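Long-range contact in regulation of enolase protein 1 (Saccharomyces cerevisiae, PDB 3O12), which functions in the galactose metabolic pathway through the GAL83 protein and may control the level of the enolase ENO1: residues I102-I116 with F148-I161. Numbering follows the deposited sequence.
Sequences IMVRIDDGHWLKAGI and FWLRVTVEKGVLRI. With EDO (1,2-ethanediol), chain G.
L112 and I161 meet methyl to methyl between two facing beta hairpins, CD2 of L112 lying 3.6 Å from CD1 of I161. That same I161 methyl also touches A114, whose CB is 3.7 Å from it, so one isoleucine tip serves two neighbours on the strand. L159 crosses L112 at a slant, its CD2 3.8 Å from L112 CD1. On the other pair of strands I102 and V152 pass alongside each other, CG2 to CG2 at 3.7 Å; I102 has CG1 anti to its backbone N (chi1 -157°), which leaves CG2 as the branch turned to V152. V104 adds CG2 against V152 CG1, and F83, on strand 83-91 next to 148-155, also packs on V104.

Toward the corner at G115, L150 CD1 packs on I102 CG2 and also reaches the backbone, 3.4 Å from A114 O, a carbonyl that already accepts the backbone N of I102. F148, its ring swung in between its own N and carbonyl carbon, takes I116 CG1 obliquely at 3.4 Å from CE2.

The polar bonds lie away from the interface. In the turn of 102-116, D107 OD1 holds H110 ND1 at 2.8 Å, in the plane of the imidazole, and also accepts G109 N, forming an Asx turn beside a classic beta bulge. K113 points out of the opposite face of its sheet from L112, and its NZ is placed to bond F59 O and Q99 OE1, though its position is less certain.

Strands 102-105 and 148-155 run 16° apart, and 110-114 and 158-161 only 10°. Such nearly aligned strands of two antiparallel sheets, packed through mostly apolar side chains with no hydrogen bond between the two segments, make the buried interior of a beta sandwich.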
loop_
_atom_site.group_PDB
_atom_site.type_symbol
_atom_site.label_atom_id
_atom_site.label_comp_id
_atom_site.label_asym_id
_atom_site.label_seq_id
_atom_site.Cartn_x
_atom_site.Cartn_y
_atom_site.Cartn_z
ATOM N N ILE A 102 -1.218 1.175 0.636
ATOM C CA ILE A 102 -1.407 -0.141 1.228
ATOM C C ILE A 102 -0.671 -1.188 0.404
ATOM O O ILE A 102 -0.473 -1.024 -0.802
ATOM C CB ILE A 102 -2.917 -0.468 1.296
ATOM C CG1 ILE A 102 -3.217 -1.520 2.377
ATOM C CG2 ILE A 102 -3.464 -0.873 -0.082
ATOM C CD1 ILE A 102 -4.713 -1.692 2.667
HETATM N N MSE A 103 -0.260 -2.264 1.051
HETATM C CA MSE A 103 0.313 -3.428 0.378
HETATM C C MSE A 103 -0.397 -4.700 0.826
HETATM O O MSE A 103 -0.795 -4.833 1.994
HETATM C CB MSE A 103 1.827 -3.510 0.642
HETATM C CG MSE A 103 2.466 -4.894 0.403
HETATM SE SE MSE A 103 4.424 -4.810 0.494
HETATM C CE MSE A 103 4.737 -4.164 -1.311
ATOM N N VAL A 104 -0.576 -5.625 -0.111
ATOM C CA VAL A 104 -0.931 -7.008 0.180
ATOM C C VAL A 104 0.269 -7.836 -0.254
ATOM O O VAL A 104 0.760 -7.675 -1.374
ATOM C CB VAL A 104 -2.159 -7.461 -0.612
ATOM C CG1 VAL A 104 -2.478 -8.920 -0.357
ATOM C CG2 VAL A 104 -3.369 -6.571 -0.321
ATOM N N ARG A 105 0.754 -8.718 0.614
ATOM C CA ARG A 105 1.969 -9.464 0.327
ATOM C C ARG A 105 1.812 -10.927 0.699
ATOM O O ARG A 105 1.297 -11.257 1.782
ATOM C CB ARG A 105 3.136 -8.850 1.112
ATOM C CG ARG A 105 4.495 -9.522 0.922
ATOM C CD ARG A 105 5.546 -8.694 1.665
ATOM N NE ARG A 105 6.883 -9.286 1.680
ATOM C CZ ARG A 105 7.900 -8.869 0.931
ATOM N NH1 ARG A 105 7.738 -7.862 0.074
ATOM N NH2 ARG A 105 9.085 -9.452 1.038
ATOM N N ILE A 106 2.273 -11.802 -0.193
ATOM C CA ILE A 106 2.453 -13.219 0.121
ATOM C C ILE A 106 3.934 -13.451 0.425
ATOM O O ILE A 106 4.286 -14.013 1.461
ATOM C CB ILE A 106 2.006 -14.103 -1.054
ATOM C CG1 ILE A 106 0.504 -13.940 -1.322
ATOM C CG2 ILE A 106 2.365 -15.573 -0.782
ATOM C CD1 ILE A 106 0.027 -14.647 -2.591
ATOM N N ASP A 107 4.801 -13.015 -0.489
ATOM C CA ASP A 107 6.249 -13.097 -0.300
ATOM C C ASP A 107 6.919 -12.076 -1.208
ATOM O O ASP A 107 6.232 -11.265 -1.832
ATOM C CB ASP A 107 6.786 -14.510 -0.563
ATOM C CG ASP A 107 6.377 -15.066 -1.918
ATOM O OD1 ASP A 107 6.326 -14.309 -2.915
ATOM O OD2 ASP A 107 6.131 -16.289 -1.995
ATOM N N ASP A 108 8.244 -12.095 -1.293
ATOM C CA ASP A 108 8.923 -11.034 -2.043
ATOM C C ASP A 108 8.635 -11.055 -3.548
ATOM O O ASP A 108 8.877 -10.064 -4.248
ATOM C CB ASP A 108 10.431 -11.002 -1.758
ATOM C CG ASP A 108 11.155 -12.243 -2.240
ATOM O OD1 ASP A 108 10.522 -13.120 -2.860
ATOM O OD2 ASP A 108 12.372 -12.340 -1.984
ATOM N N GLY A 109 8.084 -12.159 -4.039
ATOM C CA GLY A 109 7.776 -12.287 -5.448
ATOM C C GLY A 109 6.310 -12.107 -5.801
ATOM O O GLY A 109 5.955 -12.048 -6.964
ATOM N N HIS A 110 5.452 -12.011 -4.790
ATOM C CA HIS A 110 4.011 -11.938 -5.017
ATOM C C HIS A 110 3.406 -10.945 -4.046
ATOM O O HIS A 110 3.262 -11.226 -2.845
ATOM C CB HIS A 110 3.371 -13.315 -4.852
ATOM C CG HIS A 110 4.007 -14.355 -5.713
ATOM N ND1 HIS A 110 5.159 -15.014 -5.348
ATOM C CD2 HIS A 110 3.693 -14.798 -6.953
ATOM C CE1 HIS A 110 5.512 -15.843 -6.318
ATOM N NE2 HIS A 110 4.635 -15.736 -7.298
ATOM N N TRP A 111 3.096 -9.764 -4.570
ATOM C CA TRP A 111 2.565 -8.683 -3.759
ATOM C C TRP A 111 1.880 -7.647 -4.625
ATOM O O TRP A 111 1.987 -7.666 -5.853
ATOM C CB TRP A 111 3.665 -8.027 -2.908
ATOM C CG TRP A 111 4.948 -7.614 -3.624
ATOM C CD1 TRP A 111 6.133 -8.276 -3.604
ATOM C CD2 TRP A 111 5.172 -6.420 -4.405
ATOM N NE1 TRP A 111 7.083 -7.596 -4.326
ATOM C CE2 TRP A 111 6.520 -6.449 -4.830
ATOM C CE3 TRP A 111 4.367 -5.340 -4.788
ATOM C CZ2 TRP A 111 7.081 -5.448 -5.629
ATOM C CZ3 TRP A 111 4.927 -4.339 -5.574
ATOM C CH2 TRP A 111 6.268 -4.400 -5.991
ATOM N N LEU A 112 1.147 -6.758 -3.980
ATOM C CA LEU A 112 0.522 -5.623 -4.634
ATOM C C LEU A 112 0.725 -4.418 -3.753
ATOM O O LEU A 112 0.640 -4.521 -2.531
ATOM C CB LEU A 112 -0.976 -5.871 -4.819
ATOM C CG LEU A 112 -1.708 -4.631 -5.351
ATOM C CD1 LEU A 112 -2.553 -4.925 -6.594
ATOM C CD2 LEU A 112 -2.520 -3.962 -4.240
ATOM N N LYS A 113 1.000 -3.271 -4.352
ATOM C CA LYS A 113 0.995 -2.009 -3.619
ATOM C C LYS A 113 0.078 -1.042 -4.356
ATOM O O LYS A 113 -0.069 -1.110 -5.575
ATOM C CB LYS A 113 2.404 -1.425 -3.466
ATOM C CG LYS A 113 3.078 -0.995 -4.757
ATOM C CD LYS A 113 4.488 -0.419 -4.514
ATOM C CE LYS A 113 5.112 -0.017 -5.843
ATOM N NZ LYS A 113 6.410 0.724 -5.736
ATOM N N ALA A 114 -0.567 -0.142 -3.627
ATOM C CA ALA A 114 -1.453 0.837 -4.249
ATOM C C ALA A 114 -1.533 2.071 -3.382
ATOM O O ALA A 114 -1.442 1.982 -2.163
ATOM C CB ALA A 114 -2.846 0.246 -4.437
ATOM N N GLY A 115 -1.693 3.225 -4.003
ATOM C CA GLY A 115 -1.827 4.464 -3.255
ATOM C C GLY A 115 -1.417 5.642 -4.097
ATOM O O GLY A 115 -1.582 5.614 -5.316
ATOM N N ILE A 116 -0.895 6.675 -3.450
ATOM C CA ILE A 116 -0.447 7.869 -4.152
ATOM C C ILE A 116 1.050 7.790 -4.389
ATOM O O ILE A 116 1.805 7.289 -3.552
ATOM C CB ILE A 116 -0.804 9.134 -3.366
ATOM C CG1 ILE A 116 -2.310 9.380 -3.434
ATOM C CG2 ILE A 116 -0.039 10.346 -3.905
ATOM C CD1 ILE A 116 -2.818 9.703 -4.829
ATOM N N PHE A 148 -6.713 10.299 1.919
ATOM C CA PHE A 148 -7.573 9.395 1.174
ATOM C C PHE A 148 -7.673 8.064 1.903
ATOM O O PHE A 148 -6.896 7.792 2.825
ATOM C CB PHE A 148 -7.054 9.178 -0.262
ATOM C CG PHE A 148 -5.718 8.479 -0.335
ATOM C CD1 PHE A 148 -5.644 7.092 -0.474
ATOM C CD2 PHE A 148 -4.532 9.197 -0.260
ATOM C CE1 PHE A 148 -4.412 6.437 -0.541
ATOM C CE2 PHE A 148 -3.293 8.538 -0.315
ATOM C CZ PHE A 148 -3.240 7.159 -0.457
ATOM N N TRP A 149 -8.644 7.254 1.495
ATOM C CA TRP A 149 -8.812 5.904 2.016
ATOM C C TRP A 149 -8.617 4.892 0.900
ATOM O O TRP A 149 -8.913 5.158 -0.276
ATOM C CB TRP A 149 -10.218 5.691 2.595
ATOM C CG TRP A 149 -10.519 6.417 3.888
ATOM C CD1 TRP A 149 -10.499 5.886 5.144
ATOM C CD2 TRP A 149 -10.912 7.787 4.034
ATOM N NE1 TRP A 149 -10.848 6.844 6.066
ATOM C CE2 TRP A 149 -11.104 8.022 5.412
ATOM C CE3 TRP A 149 -11.110 8.838 3.134
ATOM C CZ2 TRP A 149 -11.495 9.270 5.912
ATOM C CZ3 TRP A 149 -11.496 10.084 3.632
ATOM C CH2 TRP A 149 -11.682 10.285 5.010
ATOM N N LEU A 150 -8.128 3.718 1.275
ATOM C CA LEU A 150 -8.061 2.568 0.379
ATOM C C LEU A 150 -8.811 1.407 0.972
ATOM O O LEU A 150 -8.803 1.209 2.186
ATOM C CB LEU A 150 -6.616 2.127 0.145
ATOM C CG LEU A 150 -5.787 3.120 -0.658
ATOM C CD1 LEU A 150 -4.298 2.844 -0.496
ATOM C CD2 LEU A 150 -6.197 3.117 -2.147
ATOM N N ARG A 151 -9.434 0.613 0.115
ATOM C CA ARG A 151 -10.086 -0.617 0.518
ATOM C C ARG A 151 -9.643 -1.692 -0.448
ATOM O O ARG A 151 -9.727 -1.534 -1.670
ATOM C CB ARG A 151 -11.611 -0.473 0.498
ATOM C CG ARG A 151 -12.359 -1.759 0.816
ATOM C CD ARG A 151 -13.857 -1.562 0.689
ATOM N NE ARG A 151 -14.371 -0.715 1.757
ATOM C CZ ARG A 151 -15.619 -0.256 1.819
ATOM N NH1 ARG A 151 -16.485 -0.553 0.860
ATOM N NH2 ARG A 151 -15.997 0.491 2.845
ATOM N N VAL A 152 -9.153 -2.794 0.086
ATOM C CA VAL A 152 -8.689 -3.903 -0.735
ATOM C C VAL A 152 -9.350 -5.198 -0.299
ATOM O O VAL A 152 -9.423 -5.489 0.907
ATOM C CB VAL A 152 -7.171 -4.054 -0.646
ATOM C CG1 VAL A 152 -6.704 -5.235 -1.490
ATOM C CG2 VAL A 152 -6.492 -2.768 -1.098
ATOM N N THR A 153 -9.835 -5.971 -1.263
ATOM C CA THR A 153 -10.456 -7.259 -1.005
ATOM C C THR A 153 -9.735 -8.329 -1.805
ATOM O O THR A 153 -9.505 -8.161 -3.008
ATOM C CB THR A 153 -11.934 -7.243 -1.400
ATOM O OG1 THR A 153 -12.610 -6.232 -0.641
ATOM C CG2 THR A 153 -12.582 -8.590 -1.133
ATOM N N VAL A 154 -9.356 -9.416 -1.148
ATOM C CA VAL A 154 -8.814 -10.581 -1.834
ATOM C C VAL A 154 -9.650 -11.787 -1.462
ATOM O O VAL A 154 -9.833 -12.085 -0.277
ATOM C CB VAL A 154 -7.347 -10.862 -1.448
ATOM C CG1 VAL A 154 -6.892 -12.179 -2.072
ATOM C CG2 VAL A 154 -6.447 -9.721 -1.899
ATOM N N GLU A 155 -10.163 -12.485 -2.466
ATOM C CA GLU A 155 -11.006 -13.643 -2.243
ATOM C C GLU A 155 -11.043 -14.453 -3.522
ATOM O O GLU A 155 -11.152 -13.892 -4.622
ATOM C CB GLU A 155 -12.423 -13.201 -1.867
ATOM C CG GLU A 155 -13.375 -14.337 -1.530
ATOM C CD GLU A 155 -14.754 -13.831 -1.115
ATOM O OE1 GLU A 155 -15.123 -12.706 -1.512
ATOM O OE2 GLU A 155 -15.465 -14.568 -0.401
ATOM N N LYS A 156 -10.938 -15.768 -3.377
ATOM C CA LYS A 156 -11.032 -16.688 -4.505
ATOM C C LYS A 156 -10.138 -16.280 -5.675
ATOM O O LYS A 156 -10.548 -16.344 -6.843
ATOM C CB LYS A 156 -12.487 -16.845 -4.951
ATOM C CG LYS A 156 -13.386 -17.482 -3.894
ATOM C CD LYS A 156 -14.844 -17.495 -4.341
ATOM C CE LYS A 156 -15.364 -16.077 -4.560
ATOM N NZ LYS A 156 -16.798 -16.049 -4.970
ATOM N N GLY A 157 -8.913 -15.876 -5.362
ATOM C CA GLY A 157 -7.915 -15.615 -6.391
ATOM C C GLY A 157 -8.121 -14.328 -7.164
ATOM O O GLY A 157 -7.590 -14.164 -8.271
ATOM N N VAL A 158 -8.874 -13.400 -6.579
ATOM C CA VAL A 158 -9.120 -12.101 -7.202
ATOM C C VAL A 158 -8.868 -11.011 -6.188
ATOM O O VAL A 158 -9.328 -11.090 -5.031
ATOM C CB VAL A 158 -10.573 -11.965 -7.714
ATOM C CG1 VAL A 158 -10.830 -10.560 -8.272
ATOM C CG2 VAL A 158 -10.865 -13.016 -8.758
ATOM N N LEU A 159 -8.117 -10.002 -6.605
ATOM C CA LEU A 159 -7.896 -8.811 -5.808
ATOM C C LEU A 159 -8.663 -7.624 -6.385
ATOM O O LEU A 159 -8.662 -7.396 -7.594
ATOM C CB LEU A 159 -6.397 -8.506 -5.722
ATOM C CG LEU A 159 -5.948 -7.361 -4.809
ATOM C CD1 LEU A 159 -4.530 -7.611 -4.276
ATOM C CD2 LEU A 159 -6.035 -6.040 -5.545
ATOM N N ARG A 160 -9.340 -6.873 -5.520
ATOM C CA ARG A 160 -10.040 -5.651 -5.917
ATOM C C ARG A 160 -9.553 -4.499 -5.057
ATOM O O ARG A 160 -9.522 -4.614 -3.827
ATOM C CB ARG A 160 -11.545 -5.801 -5.717
ATOM C CG ARG A 160 -12.232 -6.684 -6.710
ATOM C CD ARG A 160 -13.726 -6.771 -6.431
ATOM N NE ARG A 160 -14.063 -7.981 -5.685
ATOM C CZ ARG A 160 -14.667 -8.000 -4.502
ATOM N NH1 ARG A 160 -15.014 -6.865 -3.906
ATOM N NH2 ARG A 160 -14.927 -9.160 -3.914
ATOM N N ILE A 161 -9.167 -3.397 -5.676
ATOM C CA ILE A 161 -8.761 -2.188 -4.966
ATOM C C ILE A 161 -9.758 -1.086 -5.233
ATOM O O ILE A 161 -10.108 -0.837 -6.393
ATOM C CB ILE A 161 -7.430 -1.645 -5.509
ATOM C CG1 ILE A 161 -6.350 -2.712 -5.488
ATOM C CG2 ILE A 161 -6.996 -0.412 -4.716
ATOM C CD1 ILE A 161 -5.067 -2.251 -6.136
HETATM C C1 EDO G . 5.851 2.310 -8.851
HETATM O O1 EDO G . 5.212 3.054 -7.808
HETATM C C2 EDO G . 7.080 1.611 -8.287
HETATM O O2 EDO G . 7.872 2.515 -7.503
#